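Local coordinates for protein halogenase (Chondromyces crocatus, PDB 3E1T) that binds FAD and probably uses the reduced flavin to chlorinate a precursor of the antibiotic chondrochloren, at residues T80-K85 against S212-D217. Residues are numbered along the deposited sequence; the frame is centred on the assembly and turned at random.
Sequences TFRWGK and SAAFQD
Phe81 and Ser212 are bridge partners where strands 75-82 and 210-215 run parallel in the large mixed sheet of this flavin-dependent halogenase, the Ser212 side chain about 8 Å from the bound FAD. Three backbone hydrogen bonds zip the strands together: Ser212 N to Thr80 O, Arg82 N to Ser212 O, and Ala214 N to Arg82 O (2.9 Å). With CG anti to its carbonyl carbon (chi1 -79°), Phe81 swings its ring alongside the neighbouring strand, and CE2 meets Ser212 CB at 3.6 Å. Serine suits this place, being slim enough for the ring yet polar at OG, which shares a water with Thr80 O; that water sits over one ring face, near the rim. Replacing Phe81 with alanine would probably open a gap beside Ser212 CB and leave Phe312 without its ring partner. On the other sheet face the aliphatic start of Arg82 packs CB on Ala213 CB at 4.1 Å, and its long chain, bent at chi2 and chi3, carries NH2 on to Glu86 O and, weakly, Gly84 O. Trp83 offers an N-H to Phe365 O and a broad apolar ring to Ala214, whose lone methyl, CB, packs 4.2 Å from Trp83 CE3.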
# COMPACT_ATOMS: atom_id res chain seq x y z
N THR A 80 16.13 -1.17 8.30
CA THR A 80 16.66 -1.94 9.41
C THR A 80 15.50 -2.67 10.11
O THR A 80 14.43 -2.10 10.30
CB THR A 80 17.39 -1.03 10.37
OG1 THR A 80 18.34 -0.25 9.64
CG2 THR A 80 18.12 -1.83 11.44
N PHE A 81 15.74 -3.93 10.45
CA PHE A 81 14.75 -4.76 11.13
C PHE A 81 15.28 -5.36 12.41
O PHE A 81 16.38 -5.91 12.43
CB PHE A 81 14.30 -5.91 10.23
CG PHE A 81 13.29 -5.51 9.19
CD1 PHE A 81 13.70 -5.16 7.92
CD2 PHE A 81 11.93 -5.51 9.49
CE1 PHE A 81 12.75 -4.79 6.95
CE2 PHE A 81 10.99 -5.15 8.53
CZ PHE A 81 11.40 -4.79 7.27
N ARG A 82 14.49 -5.23 13.47
CA ARG A 82 14.62 -6.09 14.63
C ARG A 82 13.48 -7.11 14.55
O ARG A 82 12.33 -6.83 14.92
CB ARG A 82 14.64 -5.26 15.93
CG ARG A 82 13.96 -5.86 17.13
CD ARG A 82 14.76 -6.91 17.84
NE ARG A 82 14.74 -8.22 17.18
CZ ARG A 82 13.78 -9.13 17.31
NH1 ARG A 82 12.70 -8.88 18.04
NH2 ARG A 82 13.88 -10.28 16.67
N TRP A 83 13.81 -8.29 14.04
CA TRP A 83 12.82 -9.22 13.53
C TRP A 83 13.49 -10.55 13.24
O TRP A 83 14.56 -10.60 12.64
CB TRP A 83 12.28 -8.67 12.21
CG TRP A 83 10.94 -9.20 11.75
CD1 TRP A 83 10.65 -10.45 11.29
CD2 TRP A 83 9.72 -8.44 11.63
NE1 TRP A 83 9.32 -10.53 10.94
CE2 TRP A 83 8.73 -9.31 11.13
CE3 TRP A 83 9.38 -7.11 11.92
CZ2 TRP A 83 7.42 -8.89 10.90
CZ3 TRP A 83 8.07 -6.70 11.70
CH2 TRP A 83 7.11 -7.59 11.19
N GLY A 84 12.84 -11.63 13.66
CA GLY A 84 13.32 -12.98 13.41
C GLY A 84 13.88 -13.65 14.65
O GLY A 84 13.41 -13.40 15.77
N LYS A 85 14.89 -14.48 14.44
CA LYS A 85 15.53 -15.27 15.48
C LYS A 85 16.43 -14.44 16.40
O LYS A 85 16.31 -14.51 17.62
CB LYS A 85 16.34 -16.41 14.84
CG LYS A 85 16.30 -17.72 15.60
CD LYS A 85 17.18 -18.78 14.94
CE LYS A 85 18.64 -18.33 14.83
NZ LYS A 85 19.25 -17.93 16.14
N SER A 212 11.87 -1.00 11.44
CA SER A 212 10.71 -1.77 11.91
C SER A 212 11.18 -2.74 12.97
O SER A 212 12.19 -3.45 12.77
CB SER A 212 10.04 -2.53 10.76
OG SER A 212 9.82 -1.69 9.64
N ALA A 213 10.45 -2.79 14.08
CA ALA A 213 10.88 -3.55 15.23
C ALA A 213 9.75 -4.36 15.90
O ALA A 213 8.77 -3.80 16.39
CB ALA A 213 11.55 -2.61 16.25
N ALA A 214 9.91 -5.67 15.91
CA ALA A 214 8.99 -6.58 16.58
C ALA A 214 9.15 -6.54 18.10
O ALA A 214 10.26 -6.41 18.62
CB ALA A 214 9.20 -7.99 16.07
N PHE A 215 8.02 -6.62 18.81
CA PHE A 215 8.02 -6.79 20.27
C PHE A 215 6.93 -7.79 20.64
O PHE A 215 6.40 -8.47 19.75
CB PHE A 215 7.88 -5.46 21.01
CG PHE A 215 6.53 -4.80 20.88
CD1 PHE A 215 5.71 -4.66 22.00
CD2 PHE A 215 6.09 -4.29 19.66
CE1 PHE A 215 4.48 -4.04 21.92
CE2 PHE A 215 4.84 -3.66 19.55
CZ PHE A 215 4.04 -3.54 20.68
N GLN A 216 6.58 -7.91 21.92
CA GLN A 216 5.73 -9.03 22.33
C GLN A 216 4.32 -8.98 21.75
O GLN A 216 3.70 -10.03 21.54
CB GLN A 216 5.66 -9.21 23.85
CG GLN A 216 5.16 -10.59 24.23
CD GLN A 216 5.19 -10.86 25.70
OE1 GLN A 216 5.78 -11.86 26.13
NE2 GLN A 216 4.55 -10.00 26.50
N ASP A 217 3.79 -7.77 21.55
CA ASP A 217 2.39 -7.60 21.13
C ASP A 217 2.23 -7.15 19.67
O ASP A 217 1.13 -6.81 19.23
CB ASP A 217 1.68 -6.62 22.08
CG ASP A 217 1.27 -7.27 23.41
OD1 ASP A 217 1.51 -8.47 23.61
OD2 ASP A 217 0.68 -6.57 24.24
O HOH W 1 12.65 -1.73 8.07